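Local coordinates for cytolethal distending toxin subunit B (Escherichia coli, PDB 2F1N), which nicks DNA as the endonuclease subunit of a tripartite toxin, and very probably causes the DNA damage that halts intoxicated cells at G2/M, at residues F16-W21 against D141-A146; K33-V38 against L80-S85; A191-N196 against S205-P210; A212-S217 against A239-G244. All coordinates share one frame; numbering follows the deposited sequence.

Contact 1 of 4, residues F16-W21 against D141-A146; sequences FRVATW and DAFFTA
F16 receives the ring of F143 on one face. F143 CZ stands 3.8 Å above the plane of the F16 ring, over its centre, in an edge-to-face pair whose centroids are 5.0 Å apart and whose planes meet at 55°. CB of F16 already points toward 141-146, and with CG anti to the carbonyl carbon (chi1 -64°) one face of the ring meets F143. The far rim of the same ring reaches D141: CE1 of F16 lies 3.3 Å from OD2 of D141, with ring and carboxylate planes nearly perpendicular at 85°. The other oxygen of D141 is close to the carboxylate of D12, a neighbour that would tend to raise its affinity for a proton. Two residues on, V18 puts its CG1 methyl 3.8 Å from CE1 of F143, the two side chains crossing at about a right angle. I50 of strand 50-56 also packs on both F16 and F143, while M181 of strand 179-183 adjoins V18. Further along, T20 and T145 do not meet directly, but the amide nitrogen of Q54 is hydrogen-bonded to both OG1 atoms. The backbones stay well apart, 9.1 Å between CA of V18 and CA of F143, and the contact is made by side chains alone. This is the face-to-face packing of two sheets in the central beta-sandwich of the DNase I-like fold.

Contact 2 of 4, residues K33-V38 against L80-S85; sequences KWNINV and LIWNLS
W82 carries the contact from the strand side, driving the outer end of its indole against one flank of helix 31-42. With CG anti to the backbone N (chi1 -175°), the ring extends from the strand, whose backbone is paired with V93 of strand 92-98. CH2 of W82 comes 3.4 Å from the carbonyl O of W34, at the edge of the W82 ring and near its plane. On the W34 side chain, CE3 is 3.8 Å from CZ3 of W82; the edge of W34 is turned toward the face of W82 in an offset edge-to-face pair, planes 69° apart. V38 completes this side, with CG1 4.0 Å from CZ3 of W82 at the edge of that ring, while its CG2 rests over the rim of one face of W34. The arrangement belongs to the outer layer of the DNase I-like sandwich, where a helix packs against the sheet that holds strands 18-25 and 78-83; the axes of 33-38 and 80-83 cross at -61°, and the helix has a wider pi-type turn here, V38 N bonding to K33 O. The indole nitrogens are both engaged: NE1 of W34 bonds to O of A56, and NE1 of W82 donates to a water at 2.9 Å, which in turn donates to OD1 of N35 at 2.6 Å. That OD1 also accepts from R39 NH2. Beyond W82, L84 folds back so that its CD2 sits 3.5 Å above the centre of the W82 ring, on the face opposite W34, and its carbonyl O is held by R39 NH1.

Contact 3 of 4, residues A191-N196 against S205-P210; sequences ADLEMN and SEIISP
I207 pushes its CD1 methyl into the angle between L193 and E194 on helix 190-194. This helix belongs to the curated nuclear localization signal, and strand 205-208, on which it leans, is an edge strand of the six-stranded sheet in the DNase I-like fold. The methyl is met from two directions. CD2 of L193 is 4.0 Å from CD1 of I207, with the CB and CG of the leucine almost as near, and the two chains cross at a slant. On the other side E194 runs past I207 in the opposite sense: its CB is 3.6 Å and its OE1 3.4 Å from the same CD1. E194 starts out from the helix with CG anti to the backbone N but bends at the next bond (chi2 69°), which turns the carboxylate back along the isoleucine instead of letting it reach straight out. Part of this carboxylate therefore lies against aliphatic carbon. Its oxygens also have polar partners: one water donates both to OE1 of E194 and to OG of S205, each at 2.7 Å, while OE2 has a long, weak ion pair with R202. S205 OG is also hydrogen-bonded to V201 O, which ties the start of the strand to the short helix 199-203 before it. Y223 of the adjacent strand 222-228 touches both L193 and I207. Farther along the same segment, ND2 of N196 donates to O of D192 over 2.9 Å, an almost straight bond of 165° lying in both the carbonyl and the amide planes.

Contact 4 of 4, residues A212-S217 against A239-G244; sequences AATQTS and AGIVYG
The flat group facing I241 is the peptide that joins A213 to T214. Its carbonyl oxygen, O of A213, lies 3.6 Å from CD1 of I241, and the methyl approaches from one side of the peptide plane. The ring of Y243 takes no part in the contact; V242 CG1 lies 3.6 Å above the centre of one of its faces. I241 does the rest of the touching through a bent chain, both of its torsions being near -50°, which curls CD1 in against O of A213 and CG2 of T214. A212 sets CB 3.9 Å from CG1 of I241, and T214 brings CG2 to 4.0 Å from CD1 of I241, crossing it at about a right angle. The hydroxyl of T214 is occupied elsewhere, hydrogen-bonded to D222 OD2 and L221 N, which fixes the rotation that presents its methyl. After I241 the chain reverses in a type II beta turn closed by G244 N to I241 O, with Y243 at a positive phi (67°). Here the loop between strands 205-208 and 222-228, from one sheet, lies against the end of strand 237-241, an edge strand of the other: a lateral junction between the two sheets of the DNase I-like sandwich.

In the fold
Contact 1 sits about 4 Å from the centre of the chain and joins the two sheets of the sandwich face to face. The other three lie about 16 to 17 Å out. Contact 2 falls within the chain span enclosed by contact 1 and touches it, W21 packing on N37 of helix 31-42. Contacts 3 and 4 follow later in sequence and also touch: A239 and I241 pack on the 205-210 segment, so edge strands of different sheets meet there. Contacts 2 and 3 are about 31 Å apart between centres, on opposite sides of the chain's centre. All four lie within one endonuclease/exonuclease/phosphatase family domain, one in its interior and three nearer its periphery.

Contact 1 of 4, residues F16-W21 against D141-A146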
loop_
_atom_site.group_PDB
_atom_site.type_symbol
_atom_site.label_atom_id
_atom_site.label_comp_id
_atom_site.label_asym_id
_atom_site.label_seq_id
_atom_site.Cartn_x
_atom_site.Cartn_y
_atom_site.Cartn_z
ATOM N N PHE A 16 3.210 4.906 -13.178
ATOM C CA PHE A 16 2.121 4.929 -12.184
ATOM C C PHE A 16 2.198 6.132 -11.223
ATOM O O PHE A 16 3.292 6.507 -10.797
ATOM C CB PHE A 16 2.191 3.678 -11.307
ATOM C CG PHE A 16 1.961 2.370 -12.040
ATOM C CD1 PHE A 16 2.975 1.786 -12.785
ATOM C CD2 PHE A 16 0.731 1.720 -11.951
ATOM C CE1 PHE A 16 2.767 0.574 -13.451
ATOM C CE2 PHE A 16 0.501 0.506 -12.608
ATOM C CZ PHE A 16 1.519 -0.068 -13.365
ATOM N N ARG A 17 1.040 6.704 -10.865
ATOM C CA ARG A 17 0.922 7.566 -9.674
ATOM C C ARG A 17 0.321 6.660 -8.609
ATOM O O ARG A 17 -0.718 6.057 -8.839
ATOM C CB ARG A 17 -0.055 8.714 -9.916
ATOM C CG ARG A 17 0.451 9.800 -10.823
ATOM C CD ARG A 17 -0.568 10.916 -11.037
ATOM N NE ARG A 17 -1.313 11.298 -9.818
ATOM C CZ ARG A 17 -0.863 12.163 -8.914
ATOM N NH1 ARG A 17 0.321 12.741 -9.096
ATOM N NH2 ARG A 17 -1.584 12.471 -7.840
ATOM N N VAL A 18 1.007 6.529 -7.476
ATOM C CA VAL A 18 0.498 5.677 -6.408
ATOM C C VAL A 18 0.469 6.497 -5.120
ATOM O O VAL A 18 0.991 7.620 -5.049
ATOM C CB VAL A 18 1.354 4.389 -6.229
ATOM C CG1 VAL A 18 1.500 3.620 -7.585
ATOM C CG2 VAL A 18 2.732 4.720 -5.703
ATOM N N ALA A 19 -0.176 5.962 -4.095
ATOM C CA ALA A 19 -0.201 6.662 -2.797
ATOM C C ALA A 19 -0.504 5.695 -1.669
ATOM O O ALA A 19 -0.849 4.536 -1.891
ATOM C CB ALA A 19 -1.309 7.796 -2.817
ATOM N N THR A 20 -0.297 6.155 -0.438
ATOM C CA THR A 20 -0.612 5.350 0.720
ATOM C C THR A 20 -1.321 6.242 1.752
ATOM O O THR A 20 -0.983 7.439 1.873
ATOM C CB THR A 20 0.689 4.738 1.279
ATOM O OG1 THR A 20 0.387 4.011 2.473
ATOM C CG2 THR A 20 1.687 5.824 1.741
ATOM N N TRP A 21 -2.334 5.690 2.424
ATOM C CA TRP A 21 -3.010 6.429 3.466
ATOM C C TRP A 21 -3.479 5.526 4.613
ATOM O O TRP A 21 -4.166 4.528 4.392
ATOM C CB TRP A 21 -4.225 7.147 2.819
ATOM C CG TRP A 21 -4.881 8.151 3.765
ATOM C CD1 TRP A 21 -4.265 8.863 4.757
ATOM C CD2 TRP A 21 -6.273 8.497 3.825
ATOM N NE1 TRP A 21 -5.190 9.654 5.423
ATOM C CE2 TRP A 21 -6.428 9.441 4.866
ATOM C CE3 TRP A 21 -7.413 8.115 3.087
ATOM C CZ2 TRP A 21 -7.673 10.012 5.182
ATOM C CZ3 TRP A 21 -8.638 8.660 3.400
ATOM C CH2 TRP A 21 -8.764 9.614 4.441
ATOM N N ASP A 141 4.992 -5.167 -12.434
ATOM C CA ASP A 141 5.137 -4.378 -11.215
ATOM C C ASP A 141 4.212 -4.927 -10.124
ATOM O O ASP A 141 3.116 -5.376 -10.429
ATOM C CB ASP A 141 4.708 -2.960 -11.523
ATOM C CG ASP A 141 5.551 -2.328 -12.610
ATOM O OD1 ASP A 141 6.764 -2.293 -12.455
ATOM O OD2 ASP A 141 5.070 -1.829 -13.626
ATOM N N ALA A 142 4.686 -4.902 -8.882
ATOM C CA ALA A 142 3.891 -5.383 -7.770
ATOM C C ALA A 142 3.796 -4.266 -6.739
ATOM O O ALA A 142 4.774 -3.555 -6.458
ATOM C CB ALA A 142 4.561 -6.634 -7.173
ATOM N N PHE A 143 2.617 -4.155 -6.092
ATOM C CA PHE A 143 2.435 -3.095 -5.120
ATOM C C PHE A 143 1.830 -3.714 -3.864
ATOM O O PHE A 143 0.902 -4.504 -3.987
ATOM C CB PHE A 143 1.435 -2.091 -5.691
ATOM C CG PHE A 143 1.915 -1.455 -6.966
ATOM C CD1 PHE A 143 2.721 -0.314 -6.917
ATOM C CD2 PHE A 143 1.590 -2.019 -8.192
ATOM C CE1 PHE A 143 3.194 0.286 -8.115
ATOM C CE2 PHE A 143 2.056 -1.428 -9.399
ATOM C CZ PHE A 143 2.835 -0.285 -9.328
ATOM N N PHE A 144 2.418 -3.386 -2.699
ATOM C CA PHE A 144 1.959 -3.909 -1.401
ATOM C C PHE A 144 1.486 -2.791 -0.511
ATOM O O PHE A 144 1.968 -1.659 -0.594
ATOM C CB PHE A 144 3.083 -4.644 -0.657
ATOM C CG PHE A 144 3.477 -5.963 -1.307
ATOM C CD1 PHE A 144 4.221 -5.975 -2.471
ATOM C CD2 PHE A 144 2.976 -7.160 -0.812
ATOM C CE1 PHE A 144 4.578 -7.220 -3.106
ATOM C CE2 PHE A 144 3.301 -8.384 -1.404
ATOM C CZ PHE A 144 4.080 -8.419 -2.571
ATOM N N THR A 145 0.489 -3.119 0.318
ATOM C CA THR A 145 0.200 -2.277 1.480
ATOM C C THR A 145 0.720 -2.905 2.798
ATOM O O THR A 145 0.612 -4.108 2.993
ATOM C CB THR A 145 -1.313 -1.962 1.533
ATOM O OG1 THR A 145 -1.585 -1.127 2.696
ATOM C CG2 THR A 145 -2.181 -3.267 1.730
ATOM N N ALA A 146 1.340 -2.083 3.653
ATOM C CA ALA A 146 1.974 -2.585 4.890
ATOM C C ALA A 146 1.605 -1.713 6.070
ATOM O O ALA A 146 1.412 -0.481 5.930
ATOM C CB ALA A 146 3.472 -2.614 4.788
#

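Contact 2 of 4, residues K33-V38 against L80-S85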
loop_
_atom_site.group_PDB
_atom_site.type_symbol
_atom_site.label_atom_id
_atom_site.label_comp_id
_atom_site.label_asym_id
_atom_site.label_seq_id
_atom_site.Cartn_x
_atom_site.Cartn_y
_atom_site.Cartn_z
ATOM N N LYS A 33 -15.055 8.155 4.920
ATOM C CA LYS A 33 -13.656 8.072 4.553
ATOM C C LYS A 33 -13.492 7.337 3.236
ATOM O O LYS A 33 -12.639 7.738 2.443
ATOM C CB LYS A 33 -12.829 7.433 5.642
ATOM C CG LYS A 33 -12.559 8.421 6.785
ATOM C CD LYS A 33 -12.020 7.698 8.007
ATOM C CE LYS A 33 -11.677 8.749 9.085
ATOM N NZ LYS A 33 -10.978 8.181 10.262
ATOM N N TRP A 34 -14.293 6.292 2.997
ATOM C CA TRP A 34 -14.264 5.653 1.670
ATOM C C TRP A 34 -15.011 6.437 0.596
ATOM O O TRP A 34 -14.426 6.780 -0.417
ATOM C CB TRP A 34 -14.782 4.228 1.724
ATOM C CG TRP A 34 -13.728 3.280 2.217
ATOM C CD1 TRP A 34 -13.488 2.880 3.531
ATOM C CD2 TRP A 34 -12.792 2.557 1.400
ATOM N NE1 TRP A 34 -12.430 1.999 3.562
ATOM C CE2 TRP A 34 -12.003 1.760 2.275
ATOM C CE3 TRP A 34 -12.514 2.548 0.022
ATOM C CZ2 TRP A 34 -10.958 0.942 1.822
ATOM C CZ3 TRP A 34 -11.524 1.674 -0.446
ATOM C CH2 TRP A 34 -10.748 0.903 0.457
ATOM N N ASN A 35 -16.306 6.743 0.833
ATOM C CA ASN A 35 -17.148 7.309 -0.251
ATOM C C ASN A 35 -16.778 8.722 -0.637
ATOM O O ASN A 35 -16.988 9.111 -1.791
ATOM C CB ASN A 35 -18.670 7.240 0.033
ATOM C CG ASN A 35 -19.540 7.486 -1.252
ATOM O OD1 ASN A 35 -19.282 6.946 -2.349
ATOM N ND2 ASN A 35 -20.592 8.316 -1.102
ATOM N N ILE A 36 -16.200 9.461 0.313
ATOM C CA ILE A 36 -15.672 10.794 0.003
ATOM C C ILE A 36 -14.161 10.844 -0.180
ATOM O O ILE A 36 -13.695 11.153 -1.267
ATOM C CB ILE A 36 -16.145 11.846 1.060
ATOM C CG1 ILE A 36 -17.639 11.684 1.306
ATOM C CG2 ILE A 36 -15.778 13.277 0.592
ATOM C CD1 ILE A 36 -18.492 12.073 0.139
ATOM N N ASN A 37 -13.396 10.509 0.855
ATOM C CA ASN A 37 -11.951 10.770 0.844
ATOM C C ASN A 37 -11.163 9.813 -0.035
ATOM O O ASN A 37 -10.389 10.249 -0.864
ATOM C CB ASN A 37 -11.393 10.809 2.249
ATOM C CG ASN A 37 -12.166 11.795 3.133
ATOM O OD1 ASN A 37 -12.246 12.999 2.819
ATOM N ND2 ASN A 37 -12.744 11.302 4.194
ATOM N N VAL A 38 -11.374 8.507 0.103
ATOM C CA VAL A 38 -10.702 7.601 -0.848
ATOM C C VAL A 38 -11.147 7.836 -2.297
ATOM O O VAL A 38 -10.309 7.829 -3.217
ATOM C CB VAL A 38 -10.949 6.098 -0.454
ATOM C CG1 VAL A 38 -10.499 5.207 -1.601
ATOM C CG2 VAL A 38 -10.223 5.714 0.881
ATOM N N LEU A 80 -13.104 -6.845 -4.677
ATOM C CA LEU A 80 -14.393 -6.186 -4.874
ATOM C C LEU A 80 -14.353 -5.232 -6.065
ATOM O O LEU A 80 -13.313 -4.626 -6.336
ATOM C CB LEU A 80 -14.823 -5.413 -3.591
ATOM C CG LEU A 80 -14.335 -5.971 -2.237
ATOM C CD1 LEU A 80 -14.398 -4.869 -1.138
ATOM C CD2 LEU A 80 -15.172 -7.171 -1.820
ATOM N N ILE A 81 -15.466 -5.115 -6.797
ATOM C CA ILE A 81 -15.561 -4.087 -7.792
ATOM C C ILE A 81 -16.390 -2.948 -7.240
ATOM O O ILE A 81 -17.456 -3.159 -6.641
ATOM C CB ILE A 81 -16.111 -4.638 -9.164
ATOM C CG1 ILE A 81 -14.995 -5.426 -9.832
ATOM C CG2 ILE A 81 -16.457 -3.488 -10.157
ATOM C CD1 ILE A 81 -15.400 -6.254 -11.099
ATOM N N TRP A 82 -15.897 -1.733 -7.467
ATOM C CA TRP A 82 -16.547 -0.535 -6.919
ATOM C C TRP A 82 -16.875 0.362 -8.088
ATOM O O TRP A 82 -15.992 0.954 -8.743
ATOM C CB TRP A 82 -15.621 0.148 -5.889
ATOM C CG TRP A 82 -16.192 1.335 -5.140
ATOM C CD1 TRP A 82 -17.526 1.668 -4.952
ATOM C CD2 TRP A 82 -15.424 2.333 -4.463
ATOM N NE1 TRP A 82 -17.611 2.814 -4.183
ATOM C CE2 TRP A 82 -16.337 3.231 -3.856
ATOM C CE3 TRP A 82 -14.043 2.536 -4.275
ATOM C CZ2 TRP A 82 -15.910 4.351 -3.110
ATOM C CZ3 TRP A 82 -13.609 3.646 -3.487
ATOM C CH2 TRP A 82 -14.559 4.521 -2.918
ATOM N N ASN A 83 -18.184 0.447 -8.378
ATOM C CA ASN A 83 -18.642 1.244 -9.529
ATOM C C ASN A 83 -18.726 2.689 -9.085
ATOM O O ASN A 83 -19.404 2.977 -8.107
ATOM C CB ASN A 83 -20.017 0.750 -10.023
ATOM C CG ASN A 83 -20.420 1.356 -11.384
ATOM O OD1 ASN A 83 -20.005 2.446 -11.738
ATOM N ND2 ASN A 83 -21.246 0.636 -12.133
ATOM N N LEU A 84 -18.025 3.590 -9.768
ATOM C CA LEU A 84 -17.882 4.966 -9.272
ATOM C C LEU A 84 -18.774 5.947 -10.028
ATOM O O LEU A 84 -19.038 7.051 -9.545
ATOM C CB LEU A 84 -16.420 5.435 -9.379
ATOM C CG LEU A 84 -15.386 4.707 -8.512
ATOM C CD1 LEU A 84 -13.993 5.217 -8.770
ATOM C CD2 LEU A 84 -15.728 4.881 -7.004
ATOM N N SER A 85 -19.188 5.559 -11.234
ATOM C CA SER A 85 -19.966 6.430 -12.144
ATOM C C SER A 85 -20.101 5.714 -13.469
ATOM O O SER A 85 -19.371 4.770 -13.727
ATOM C CB SER A 85 -19.263 7.784 -12.385
ATOM O OG SER A 85 -20.023 8.649 -13.245
HETATM O O HOH W 1 -19.742 4.512 -3.207
#

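Contact 3 of 4, residues A191-N196 against S205-P210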
loop_
_atom_site.group_PDB
_atom_site.type_symbol
_atom_site.label_atom_id
_atom_site.label_comp_id
_atom_site.label_asym_id
_atom_site.label_seq_id
_atom_site.Cartn_x
_atom_site.Cartn_y
_atom_site.Cartn_z
ATOM N N ALA A 191 15.195 6.778 7.581
ATOM C CA ALA A 191 16.570 6.378 7.891
ATOM C C ALA A 191 16.654 5.263 8.928
ATOM O O ALA A 191 17.589 4.435 8.891
ATOM C CB ALA A 191 17.418 7.606 8.332
ATOM N N ASP A 192 15.686 5.236 9.871
ATOM C CA ASP A 192 15.628 4.179 10.844
ATOM C C ASP A 192 15.329 2.815 10.241
ATOM O O ASP A 192 15.849 1.817 10.695
ATOM C CB ASP A 192 14.601 4.499 11.936
ATOM C CG ASP A 192 14.731 3.602 13.103
ATOM O OD1 ASP A 192 15.779 3.685 13.803
ATOM O OD2 ASP A 192 13.867 2.771 13.437
ATOM N N LEU A 193 14.467 2.774 9.224
ATOM C CA LEU A 193 14.271 1.542 8.483
ATOM C C LEU A 193 15.546 1.168 7.668
ATOM O O LEU A 193 15.978 0.020 7.733
ATOM C CB LEU A 193 13.113 1.742 7.503
ATOM C CG LEU A 193 12.793 0.556 6.596
ATOM C CD1 LEU A 193 12.496 -0.758 7.411
ATOM C CD2 LEU A 193 11.570 0.986 5.750
ATOM N N GLU A 194 16.116 2.127 6.941
ATOM C CA GLU A 194 17.211 1.840 5.989
ATOM C C GLU A 194 18.389 1.184 6.706
ATOM O O GLU A 194 18.931 0.166 6.227
ATOM C CB GLU A 194 17.658 3.137 5.269
ATOM C CG GLU A 194 18.875 2.960 4.355
ATOM C CD GLU A 194 18.589 2.129 3.111
ATOM O OE1 GLU A 194 17.412 1.760 2.867
ATOM O OE2 GLU A 194 19.559 1.840 2.356
ATOM N N MET A 195 18.748 1.730 7.877
ATOM C CA MET A 195 19.933 1.265 8.643
ATOM C C MET A 195 19.771 -0.125 9.280
ATOM O O MET A 195 20.753 -0.735 9.731
ATOM C CB MET A 195 20.422 2.302 9.663
ATOM C CG MET A 195 19.765 2.194 11.047
ATOM S SD MET A 195 19.994 3.660 12.084
ATOM C CE MET A 195 21.252 3.228 13.163
ATOM N N ASN A 196 18.525 -0.591 9.337
ATOM C CA ASN A 196 18.166 -1.879 9.890
ATOM C C ASN A 196 17.810 -2.946 8.846
ATOM O O ASN A 196 17.374 -4.037 9.185
ATOM C CB ASN A 196 17.106 -1.674 10.986
ATOM C CG ASN A 196 17.737 -1.073 12.232
ATOM O OD1 ASN A 196 18.547 -1.747 12.856
ATOM N ND2 ASN A 196 17.410 0.184 12.573
ATOM N N SER A 205 17.045 -1.971 -3.064
ATOM C CA SER A 205 15.883 -1.135 -2.897
ATOM C C SER A 205 16.251 0.317 -2.634
ATOM O O SER A 205 17.416 0.664 -2.409
ATOM C CB SER A 205 15.022 -1.654 -1.718
ATOM O OG SER A 205 15.783 -1.571 -0.526
ATOM N N GLU A 206 15.244 1.176 -2.647
ATOM C CA GLU A 206 15.426 2.576 -2.248
ATOM C C GLU A 206 14.188 2.990 -1.469
ATOM O O GLU A 206 13.063 2.571 -1.783
ATOM C CB GLU A 206 15.600 3.463 -3.505
ATOM C CG GLU A 206 14.443 3.409 -4.472
ATOM C CD GLU A 206 14.700 4.153 -5.778
ATOM O OE1 GLU A 206 15.779 4.773 -5.915
ATOM O OE2 GLU A 206 13.786 4.131 -6.645
ATOM N N ILE A 207 14.396 3.811 -0.456
ATOM C CA ILE A 207 13.265 4.331 0.312
ATOM C C ILE A 207 12.855 5.652 -0.317
ATOM O O ILE A 207 13.705 6.493 -0.571
ATOM C CB ILE A 207 13.656 4.449 1.786
ATOM C CG1 ILE A 207 13.938 3.028 2.355
ATOM C CG2 ILE A 207 12.551 5.131 2.570
ATOM C CD1 ILE A 207 14.355 3.021 3.789
ATOM N N ILE A 208 11.561 5.821 -0.601
ATOM C CA ILE A 208 11.048 7.072 -1.185
ATOM C C ILE A 208 10.119 7.713 -0.159
ATOM O O ILE A 208 9.013 7.236 0.068
ATOM C CB ILE A 208 10.335 6.782 -2.549
ATOM C CG1 ILE A 208 11.244 5.954 -3.451
ATOM C CG2 ILE A 208 9.919 8.077 -3.308
ATOM C CD1 ILE A 208 10.486 5.138 -4.454
ATOM N N SER A 209 10.559 8.812 0.449
ATOM C CA SER A 209 9.817 9.409 1.570
ATOM C C SER A 209 9.696 10.893 1.370
ATOM O O SER A 209 10.577 11.507 0.746
ATOM C CB SER A 209 10.494 9.122 2.918
ATOM O OG SER A 209 11.857 9.478 2.850
ATOM N N PRO A 210 8.619 11.486 1.900
ATOM C CA PRO A 210 8.425 12.934 1.734
ATOM C C PRO A 210 9.297 13.712 2.733
ATOM O O PRO A 210 9.695 13.225 3.777
ATOM C CB PRO A 210 6.932 13.128 2.009
ATOM C CG PRO A 210 6.586 12.069 3.035
ATOM C CD PRO A 210 7.525 10.873 2.686
HETATM O O HOH W 2 16.913 0.728 0.425
#

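Contact 4 of 4, residues A212-S217 against A239-G244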
loop_
_atom_site.group_PDB
_atom_site.type_symbol
_atom_site.label_atom_id
_atom_site.label_comp_id
_atom_site.label_asym_id
_atom_site.label_seq_id
_atom_site.Cartn_x
_atom_site.Cartn_y
_atom_site.Cartn_z
ATOM N N ALA A 212 8.342 16.109 4.548
ATOM C CA ALA A 212 7.504 16.566 5.638
ATOM C C ALA A 212 7.034 15.425 6.506
ATOM O O ALA A 212 7.163 14.264 6.109
ATOM C CB ALA A 212 6.310 17.339 5.061
ATOM N N ALA A 213 6.466 15.765 7.670
ATOM C CA ALA A 213 5.842 14.811 8.535
ATOM C C ALA A 213 4.582 14.263 7.877
ATOM O O ALA A 213 3.944 14.972 7.046
ATOM C CB ALA A 213 5.476 15.467 9.824
ATOM N N THR A 214 4.248 13.021 8.224
ATOM C CA THR A 214 3.086 12.361 7.607
ATOM C C THR A 214 2.007 12.114 8.636
ATOM O O THR A 214 0.950 11.542 8.324
ATOM C CB THR A 214 3.440 11.001 6.925
ATOM O OG1 THR A 214 3.852 10.062 7.920
ATOM C CG2 THR A 214 4.589 11.128 5.986
ATOM N N GLN A 215 2.266 12.557 9.853
ATOM C CA GLN A 215 1.260 12.516 10.882
ATOM C C GLN A 215 1.360 13.738 11.780
ATOM O O GLN A 215 2.239 14.583 11.607
ATOM C CB GLN A 215 1.190 11.173 11.650
ATOM C CG GLN A 215 2.484 10.619 12.215
ATOM C CD GLN A 215 2.221 9.872 13.552
ATOM O OE1 GLN A 215 1.327 9.004 13.654
ATOM N NE2 GLN A 215 2.971 10.210 14.553
ATOM N N THR A 216 0.412 13.863 12.689
ATOM C CA THR A 216 0.263 15.145 13.395
ATOM C C THR A 216 1.306 15.323 14.497
ATOM O O THR A 216 1.284 16.340 15.227
ATOM C CB THR A 216 -1.139 15.234 14.023
ATOM O OG1 THR A 216 -1.401 14.018 14.708
ATOM C CG2 THR A 216 -2.225 15.285 12.939
ATOM N N SER A 217 2.171 14.331 14.679
ATOM C CA SER A 217 3.152 14.372 15.766
ATOM C C SER A 217 4.544 14.677 15.191
ATOM O O SER A 217 5.567 14.459 15.847
ATOM C CB SER A 217 3.130 13.053 16.533
ATOM O OG SER A 217 2.043 13.042 17.463
ATOM N N ALA A 239 8.319 11.304 -3.275
ATOM C CA ALA A 239 7.099 11.269 -2.431
ATOM C C ALA A 239 6.713 12.668 -1.959
ATOM O O ALA A 239 7.590 13.493 -1.675
ATOM C CB ALA A 239 7.370 10.398 -1.207
ATOM N N GLY A 240 5.419 12.937 -1.825
ATOM C CA GLY A 240 4.997 14.205 -1.250
ATOM C C GLY A 240 3.704 14.051 -0.489
ATOM O O GLY A 240 3.051 12.999 -0.587
ATOM N N ILE A 241 3.326 15.086 0.268
ATOM C CA ILE A 241 2.085 15.001 1.032
ATOM C C ILE A 241 0.937 15.392 0.103
ATOM O O ILE A 241 0.953 16.501 -0.468
ATOM C CB ILE A 241 2.132 15.934 2.259
ATOM C CG1 ILE A 241 3.362 15.680 3.145
ATOM C CG2 ILE A 241 0.803 15.750 3.072
ATOM C CD1 ILE A 241 3.564 14.175 3.544
ATOM N N VAL A 242 -0.023 14.474 -0.137
ATOM C CA VAL A 242 -1.154 14.832 -0.975
ATOM C C VAL A 242 -1.998 15.798 -0.105
ATOM O O VAL A 242 -2.251 15.507 1.053
ATOM C CB VAL A 242 -2.064 13.633 -1.356
ATOM C CG1 VAL A 242 -3.153 14.110 -2.329
ATOM C CG2 VAL A 242 -1.248 12.489 -1.985
ATOM N N TYR A 243 -2.436 16.907 -0.674
ATOM C CA TYR A 243 -3.097 17.964 0.111
ATOM C C TYR A 243 -2.182 18.686 1.116
ATOM O O TYR A 243 -2.675 19.287 2.077
ATOM C CB TYR A 243 -4.374 17.426 0.846
ATOM C CG TYR A 243 -5.235 16.509 -0.015
ATOM C CD1 TYR A 243 -5.609 16.878 -1.302
ATOM C CD2 TYR A 243 -5.641 15.255 0.464
ATOM C CE1 TYR A 243 -6.399 16.023 -2.114
ATOM C CE2 TYR A 243 -6.416 14.411 -0.320
ATOM C CZ TYR A 243 -6.789 14.787 -1.599
ATOM O OH TYR A 243 -7.557 13.938 -2.378
ATOM N N GLY A 244 -0.863 18.627 0.929
ATOM C CA GLY A 244 0.046 19.283 1.850
ATOM C C GLY A 244 -0.167 20.788 1.885
ATOM O O GLY A 244 0.103 21.440 2.907
#